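Local coordinates for molybdopterin-guanine dinucleotide biosynthesis protein B (mobB) (Archaeoglobus fulgidus, PDB 2F1R), which probably binds GTP, as a P-loop protein of the MobB family associated with making the molybdopterin-guanine dinucleotide cofactor, at residues V121-D135 with H141-F155. Numbering follows the deposited sequence.
Sequences VEHFRQGRILAVVCD and HKWFRRDEVERIAEF
Val132 and Val133 pair with Trp143 and Phe144 as parallel strands, the register being set by three backbone hydrogen bonds: Val132 N to Lys142 O (2.8 Å), Phe144 N to Val132 O, and Cys134 N to Phe144 O, all with N-H...O angles above 160°. This pairing adds the short strand 143-144 to the edge of the six-stranded parallel sheet, next to strand 129-133. Trp143 chi1 (165°, CG anti to the backbone N) carries the indole along the strand, bringing NE1 to Cys134 O. This bond is 2.6 Å long, the oxygen near the ring plane and the donor tilted 21° from the carbonyl plane.

Packing is tight on the face of Val133 and Phe144. There Val133 CG2 meets Ile152 CD1 tip to tip at 3.8 Å, while CG1 rests on Arg146 CA and CD. Ala131 CB touches the Phe144 edge and lies 3.7 Å from Phe155 CE2; helix 149-160 thus covers this side. On the face of Val132 and Trp143, the His141 ring meets Val132 CG2 and Ile129 CG2 obliquely.

The exposed margins are looser. Arg125 NH2, salt-bridged to Glu122 OE2, reaches the His141 edge through a weak bond, 3.3 Å to NE2. The Asp135 carboxylate stacks on the Arg146 guanidinium, OD2 offset toward its rim and 3.8 Å from NH2: a long salt bridge with no N-H aimed at the oxygen. Asp135 OD1 accepts a weak bond from Arg146 N but lies 3.1 Å from Asp147 OD1, a probable repulsion that Arg145 and Arg146 may ease. Directed backbone bonds, the indole N-H bond and apolar burial therefore hold the strand pairing, whereas the solvent side adds weak or undirected charge contacts.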
loop_
_atom_site.group_PDB
_atom_site.type_symbol
_atom_site.label_atom_id
_atom_site.label_comp_id
_atom_site.label_asym_id
_atom_site.label_seq_id
_atom_site.Cartn_x
_atom_site.Cartn_y
_atom_site.Cartn_z
ATOM N N VAL A 121 -10.382 4.777 -31.522
ATOM C CA VAL A 121 -11.516 4.628 -30.559
ATOM C C VAL A 121 -12.101 3.218 -30.599
ATOM O O VAL A 121 -12.486 2.670 -29.556
ATOM C CB VAL A 121 -12.672 5.677 -30.791
ATOM C CG1 VAL A 121 -13.898 5.395 -29.811
ATOM C CG2 VAL A 121 -12.159 7.098 -30.595
ATOM N N GLU A 122 -12.075 2.606 -31.795
ATOM C CA GLU A 122 -12.712 1.304 -32.031
ATOM C C GLU A 122 -12.110 0.179 -31.207
ATOM O O GLU A 122 -12.712 -0.851 -31.048
ATOM C CB GLU A 122 -12.701 0.950 -33.530
ATOM C CG GLU A 122 -13.695 1.770 -34.375
ATOM C CD GLU A 122 -15.140 1.629 -33.875
ATOM O OE1 GLU A 122 -15.668 0.486 -33.861
ATOM O OE2 GLU A 122 -15.739 2.663 -33.463
ATOM N N HIS A 123 -10.918 0.386 -30.688
ATOM C CA HIS A 123 -10.159 -0.641 -29.965
ATOM C C HIS A 123 -10.401 -0.599 -28.472
ATOM O O HIS A 123 -9.801 -1.388 -27.743
ATOM C CB HIS A 123 -8.668 -0.441 -30.200
ATOM C CG HIS A 123 -8.249 -0.857 -31.562
ATOM N ND1 HIS A 123 -8.174 -2.183 -31.934
ATOM C CD2 HIS A 123 -7.970 -0.128 -32.671
ATOM C CE1 HIS A 123 -7.842 -2.250 -33.212
ATOM N NE2 HIS A 123 -7.739 -1.020 -33.688
ATOM N N PHE A 124 -11.259 0.331 -28.036
ATOM C CA PHE A 124 -11.574 0.525 -26.626
ATOM C C PHE A 124 -13.054 0.415 -26.291
ATOM O O PHE A 124 -13.511 1.054 -25.371
ATOM C CB PHE A 124 -10.950 1.844 -26.117
ATOM C CG PHE A 124 -9.447 1.902 -26.338
ATOM C CD1 PHE A 124 -8.575 1.290 -25.446
ATOM C CD2 PHE A 124 -8.919 2.494 -27.504
ATOM C CE1 PHE A 124 -7.185 1.295 -25.680
ATOM C CE2 PHE A 124 -7.527 2.501 -27.745
ATOM C CZ PHE A 124 -6.662 1.896 -26.827
ATOM N N ARG A 125 -13.768 -0.455 -27.012
ATOM C CA ARG A 125 -15.188 -0.697 -26.814
ATOM C C ARG A 125 -15.549 -1.802 -25.809
ATOM O O ARG A 125 -16.657 -2.318 -25.857
ATOM C CB ARG A 125 -15.869 -1.015 -28.172
ATOM C CG ARG A 125 -15.719 0.085 -29.208
ATOM C CD ARG A 125 -16.606 -0.090 -30.489
ATOM N NE ARG A 125 -16.649 1.243 -31.115
ATOM C CZ ARG A 125 -17.541 2.214 -30.830
ATOM N NH1 ARG A 125 -18.551 1.990 -29.988
ATOM N NH2 ARG A 125 -17.449 3.413 -31.412
ATOM N N GLN A 126 -14.635 -2.178 -24.915
ATOM C CA GLN A 126 -14.905 -3.268 -23.954
ATOM C C GLN A 126 -15.869 -2.882 -22.815
ATOM O O GLN A 126 -16.473 -3.747 -22.171
ATOM C CB GLN A 126 -13.594 -3.785 -23.363
ATOM C CG GLN A 126 -12.562 -4.288 -24.442
ATOM C CD GLN A 126 -11.587 -3.207 -24.885
ATOM O OE1 GLN A 126 -11.777 -2.020 -24.606
ATOM N NE2 GLN A 126 -10.553 -3.615 -25.620
ATOM N N GLY A 127 -15.981 -1.587 -22.550
ATOM C CA GLY A 127 -17.016 -1.072 -21.641
ATOM C C GLY A 127 -17.672 0.143 -22.242
ATOM O O GLY A 127 -17.382 0.500 -23.379
ATOM N N ARG A 128 -18.540 0.792 -21.472
ATOM C CA ARG A 128 -19.229 1.991 -21.947
ATOM C C ARG A 128 -18.319 3.209 -22.108
ATOM O O ARG A 128 -17.628 3.612 -21.151
ATOM C CB ARG A 128 -20.402 2.338 -21.024
ATOM C CG ARG A 128 -21.399 3.250 -21.684
ATOM C CD ARG A 128 -22.739 3.261 -20.925
ATOM N NE ARG A 128 -22.905 4.555 -20.291
ATOM C CZ ARG A 128 -23.085 4.753 -18.987
ATOM N NH1 ARG A 128 -23.152 3.712 -18.141
ATOM N NH2 ARG A 128 -23.221 6.008 -18.543
ATOM N N ILE A 129 -18.325 3.775 -23.326
ATOM C CA ILE A 129 -17.519 4.956 -23.625
ATOM C C ILE A 129 -18.334 6.176 -23.205
ATOM O O ILE A 129 -19.414 6.458 -23.745
ATOM C CB ILE A 129 -17.024 5.034 -25.110
ATOM C CG1 ILE A 129 -16.055 3.868 -25.411
ATOM C CG2 ILE A 129 -16.369 6.407 -25.417
ATOM C CD1 ILE A 129 -15.876 3.592 -26.915
ATOM N N LEU A 130 -17.774 6.906 -22.250
ATOM C CA LEU A 130 -18.456 8.037 -21.682
ATOM C C LEU A 130 -18.062 9.269 -22.441
ATOM O O LEU A 130 -18.884 10.216 -22.593
ATOM C CB LEU A 130 -18.059 8.199 -20.206
ATOM C CG LEU A 130 -18.472 7.078 -19.245
ATOM C CD1 LEU A 130 -18.157 7.439 -17.856
ATOM C CD2 LEU A 130 -19.952 6.727 -19.406
ATOM N N ALA A 131 -16.785 9.290 -22.872
ATOM C CA ALA A 131 -16.289 10.421 -23.664
ATOM C C ALA A 131 -14.978 10.081 -24.315
ATOM O O ALA A 131 -14.268 9.154 -23.878
ATOM C CB ALA A 131 -16.126 11.657 -22.780
ATOM N N VAL A 132 -14.643 10.839 -25.360
ATOM C CA VAL A 132 -13.418 10.617 -26.074
ATOM C C VAL A 132 -12.629 11.889 -25.955
ATOM O O VAL A 132 -13.197 12.988 -26.134
ATOM C CB VAL A 132 -13.658 10.214 -27.565
ATOM C CG1 VAL A 132 -12.319 10.170 -28.349
ATOM C CG2 VAL A 132 -14.438 8.817 -27.680
ATOM N N VAL A 133 -11.337 11.754 -25.634
ATOM C CA VAL A 133 -10.409 12.901 -25.621
ATOM C C VAL A 133 -9.465 12.813 -26.839
ATOM O O VAL A 133 -8.705 11.875 -26.984
ATOM C CB VAL A 133 -9.660 12.997 -24.313
ATOM C CG1 VAL A 133 -8.684 14.160 -24.331
ATOM C CG2 VAL A 133 -10.662 13.155 -23.166
ATOM N N CYS A 134 -9.554 13.804 -27.717
ATOM C CA CYS A 134 -8.848 13.778 -28.988
ATOM C C CYS A 134 -8.777 15.211 -29.526
ATOM O O CYS A 134 -9.766 15.958 -29.498
ATOM C CB CYS A 134 -9.591 12.875 -29.958
ATOM S SG CYS A 134 -8.692 12.630 -31.505
ATOM N N ASP A 135 -7.609 15.629 -29.971
ATOM C CA ASP A 135 -7.477 16.985 -30.576
ATOM C C ASP A 135 -8.290 17.226 -31.853
ATOM O O ASP A 135 -8.691 18.343 -32.165
ATOM C CB ASP A 135 -5.995 17.347 -30.742
ATOM C CG ASP A 135 -5.374 17.817 -29.422
ATOM O OD1 ASP A 135 -6.090 18.416 -28.586
ATOM O OD2 ASP A 135 -4.170 17.620 -29.228
ATOM N N HIS A 141 -19.717 10.276 -30.042
ATOM C CA HIS A 141 -19.380 10.318 -28.609
ATOM C C HIS A 141 -19.217 11.733 -28.111
ATOM O O HIS A 141 -18.800 12.620 -28.873
ATOM C CB HIS A 141 -18.043 9.609 -28.327
ATOM C CG HIS A 141 -18.011 8.185 -28.758
ATOM N ND1 HIS A 141 -18.611 7.179 -28.034
ATOM C CD2 HIS A 141 -17.470 7.601 -29.848
ATOM C CE1 HIS A 141 -18.428 6.032 -28.655
ATOM N NE2 HIS A 141 -17.737 6.260 -29.757
ATOM N N LYS A 142 -19.474 11.920 -26.818
ATOM C CA LYS A 142 -19.086 13.143 -26.123
ATOM C C LYS A 142 -17.575 13.378 -26.341
ATOM O O LYS A 142 -16.775 12.460 -26.197
ATOM C CB LYS A 142 -19.417 13.012 -24.639
ATOM C CG LYS A 142 -19.253 14.261 -23.857
ATOM C CD LYS A 142 -20.581 14.961 -23.636
ATOM C CE LYS A 142 -20.351 16.474 -23.375
ATOM N NZ LYS A 142 -20.285 16.802 -21.939
ATOM N N TRP A 143 -17.191 14.595 -26.693
ATOM C CA TRP A 143 -15.839 14.831 -27.186
ATOM C C TRP A 143 -15.220 16.041 -26.521
ATOM O O TRP A 143 -15.861 17.063 -26.398
ATOM C CB TRP A 143 -15.825 14.972 -28.731
ATOM C CG TRP A 143 -14.533 15.581 -29.253
ATOM C CD1 TRP A 143 -13.256 15.035 -29.166
ATOM C CD2 TRP A 143 -14.374 16.846 -29.923
ATOM N NE1 TRP A 143 -12.343 15.894 -29.717
ATOM C CE2 TRP A 143 -12.994 17.003 -30.197
ATOM C CE3 TRP A 143 -15.264 17.862 -30.302
ATOM C CZ2 TRP A 143 -12.470 18.143 -30.845
ATOM C CZ3 TRP A 143 -14.750 18.997 -30.937
ATOM C CH2 TRP A 143 -13.346 19.119 -31.211
ATOM N N PHE A 144 -13.979 15.904 -26.079
ATOM C CA PHE A 144 -13.165 16.999 -25.565
ATOM C C PHE A 144 -11.811 16.936 -26.263
ATOM O O PHE A 144 -11.368 15.874 -26.702
ATOM C CB PHE A 144 -12.926 16.827 -24.038
ATOM C CG PHE A 144 -14.192 16.785 -23.222
ATOM C CD1 PHE A 144 -14.859 17.971 -22.862
ATOM C CD2 PHE A 144 -14.738 15.578 -22.852
ATOM C CE1 PHE A 144 -16.063 17.941 -22.145
ATOM C CE2 PHE A 144 -15.919 15.543 -22.131
ATOM C CZ PHE A 144 -16.589 16.720 -21.783
ATOM N N ARG A 145 -11.168 18.075 -26.370
ATOM C CA ARG A 145 -9.760 18.132 -26.761
ATOM C C ARG A 145 -8.850 17.841 -25.566
ATOM O O ARG A 145 -9.259 18.018 -24.446
ATOM C CB ARG A 145 -9.445 19.513 -27.340
ATOM C CG ARG A 145 -10.251 19.869 -28.579
ATOM C CD ARG A 145 -10.136 21.337 -28.937
ATOM N NE ARG A 145 -8.756 21.767 -29.117
ATOM C CZ ARG A 145 -8.391 22.813 -29.862
ATOM N NH1 ARG A 145 -9.320 23.522 -30.528
ATOM N NH2 ARG A 145 -7.098 23.143 -29.970
ATOM N N ARG A 146 -7.609 17.422 -25.821
ATOM C CA ARG A 146 -6.590 17.080 -24.773
ATOM C C ARG A 146 -6.438 18.146 -23.677
ATOM O O ARG A 146 -6.277 17.830 -22.504
ATOM C CB ARG A 146 -5.211 16.827 -25.439
ATOM C CG ARG A 146 -4.626 15.379 -25.455
ATOM C CD ARG A 146 -5.476 14.180 -26.111
ATOM N NE ARG A 146 -5.714 14.222 -27.560
ATOM C CZ ARG A 146 -4.866 13.857 -28.540
ATOM N NH1 ARG A 146 -3.645 13.386 -28.268
ATOM N NH2 ARG A 146 -5.249 13.979 -29.818
ATOM N N ASP A 147 -6.546 19.409 -24.079
ATOM C CA ASP A 147 -6.308 20.585 -23.253
ATOM C C ASP A 147 -7.449 20.994 -22.320
ATOM O O ASP A 147 -7.297 21.888 -21.491
ATOM C CB ASP A 147 -6.001 21.776 -24.201
ATOM C CG ASP A 147 -6.616 21.605 -25.647
ATOM O OD1 ASP A 147 -6.253 20.626 -26.384
ATOM O OD2 ASP A 147 -7.434 22.490 -26.078
ATOM N N GLU A 148 -8.613 20.384 -22.473
ATOM C CA GLU A 148 -9.805 20.918 -21.823
ATOM C C GLU A 148 -9.998 20.263 -20.431
ATOM O O GLU A 148 -11.073 19.744 -20.094
ATOM C CB GLU A 148 -11.028 20.685 -22.728
ATOM C CG GLU A 148 -11.106 21.547 -24.002
ATOM C CD GLU A 148 -12.434 21.333 -24.727
ATOM O OE1 GLU A 148 -12.599 20.293 -25.384
ATOM O OE2 GLU A 148 -13.325 22.191 -24.648
ATOM N N VAL A 149 -8.944 20.308 -19.629
ATOM C CA VAL A 149 -8.865 19.493 -18.420
ATOM C C VAL A 149 -9.924 19.852 -17.420
ATOM O O VAL A 149 -10.489 18.956 -16.783
ATOM C CB VAL A 149 -7.441 19.502 -17.781
ATOM C CG1 VAL A 149 -6.369 19.190 -18.838
ATOM C CG2 VAL A 149 -7.137 20.820 -17.056
ATOM N N GLU A 150 -10.219 21.147 -17.294
ATOM C CA GLU A 150 -11.312 21.593 -16.422
ATOM C C GLU A 150 -12.686 21.079 -16.872
ATOM O O GLU A 150 -13.555 20.744 -16.018
ATOM C CB GLU A 150 -11.338 23.130 -16.287
ATOM C CG GLU A 150 -10.174 23.717 -15.471
ATOM C CD GLU A 150 -9.007 24.254 -16.327
ATOM O OE1 GLU A 150 -8.086 24.896 -15.751
ATOM O OE2 GLU A 150 -8.995 24.042 -17.566
ATOM N N ARG A 151 -12.889 21.006 -18.195
ATOM C CA ARG A 151 -14.159 20.554 -18.753
ATOM C C ARG A 151 -14.280 19.045 -18.550
ATOM O O ARG A 151 -15.378 18.536 -18.301
ATOM C CB ARG A 151 -14.290 20.886 -20.261
ATOM C CG ARG A 151 -14.660 22.352 -20.631
ATOM C CD ARG A 151 -15.081 22.478 -22.144
ATOM N NE ARG A 151 -16.263 21.640 -22.484
ATOM C CZ ARG A 151 -16.594 21.213 -23.709
ATOM N NH1 ARG A 151 -15.831 21.516 -24.749
ATOM N NH2 ARG A 151 -17.693 20.465 -23.887
ATOM N N ILE A 152 -13.166 18.328 -18.676
ATOM C CA ILE A 152 -13.188 16.869 -18.514
ATOM C C ILE A 152 -13.361 16.483 -17.049
ATOM O O ILE A 152 -14.137 15.569 -16.723
ATOM C CB ILE A 152 -11.956 16.181 -19.158
ATOM C CG1 ILE A 152 -11.834 16.560 -20.646
ATOM C CG2 ILE A 152 -12.040 14.624 -18.997
ATOM C CD1 ILE A 152 -10.368 16.465 -21.224
ATOM N N ALA A 153 -12.667 17.209 -16.174
ATOM C CA ALA A 153 -12.818 17.064 -14.732
ATOM C C ALA A 153 -14.265 17.314 -14.305
ATOM O O ALA A 153 -14.875 16.482 -13.586
ATOM C CB ALA A 153 -11.847 17.999 -14.017
ATOM N N GLU A 154 -14.859 18.417 -14.794
ATOM C CA GLU A 154 -16.248 18.747 -14.479
ATOM C C GLU A 154 -17.209 17.686 -14.962
ATOM O O GLU A 154 -18.236 17.374 -14.296
ATOM C CB GLU A 154 -16.641 20.132 -15.046
ATOM C CG GLU A 154 -18.107 20.604 -14.699
ATOM C CD GLU A 154 -18.499 20.438 -13.193
ATOM O OE1 GLU A 154 -17.806 21.010 -12.306
ATOM O OE2 GLU A 154 -19.500 19.728 -12.912
ATOM N N PHE A 155 -16.873 17.107 -16.122
ATOM C CA PHE A 155 -17.703 16.053 -16.694
ATOM C C PHE A 155 -17.682 14.900 -15.731
ATOM O O PHE A 155 -18.697 14.257 -15.520
ATOM C CB PHE A 155 -17.148 15.625 -18.073
ATOM C CG PHE A 155 -17.845 14.447 -18.695
ATOM C CD1 PHE A 155 -19.186 14.514 -19.084
ATOM C CD2 PHE A 155 -17.151 13.269 -18.922
ATOM C CE1 PHE A 155 -19.838 13.410 -19.670
ATOM C CE2 PHE A 155 -17.769 12.171 -19.526
ATOM C CZ PHE A 155 -19.106 12.232 -19.906
#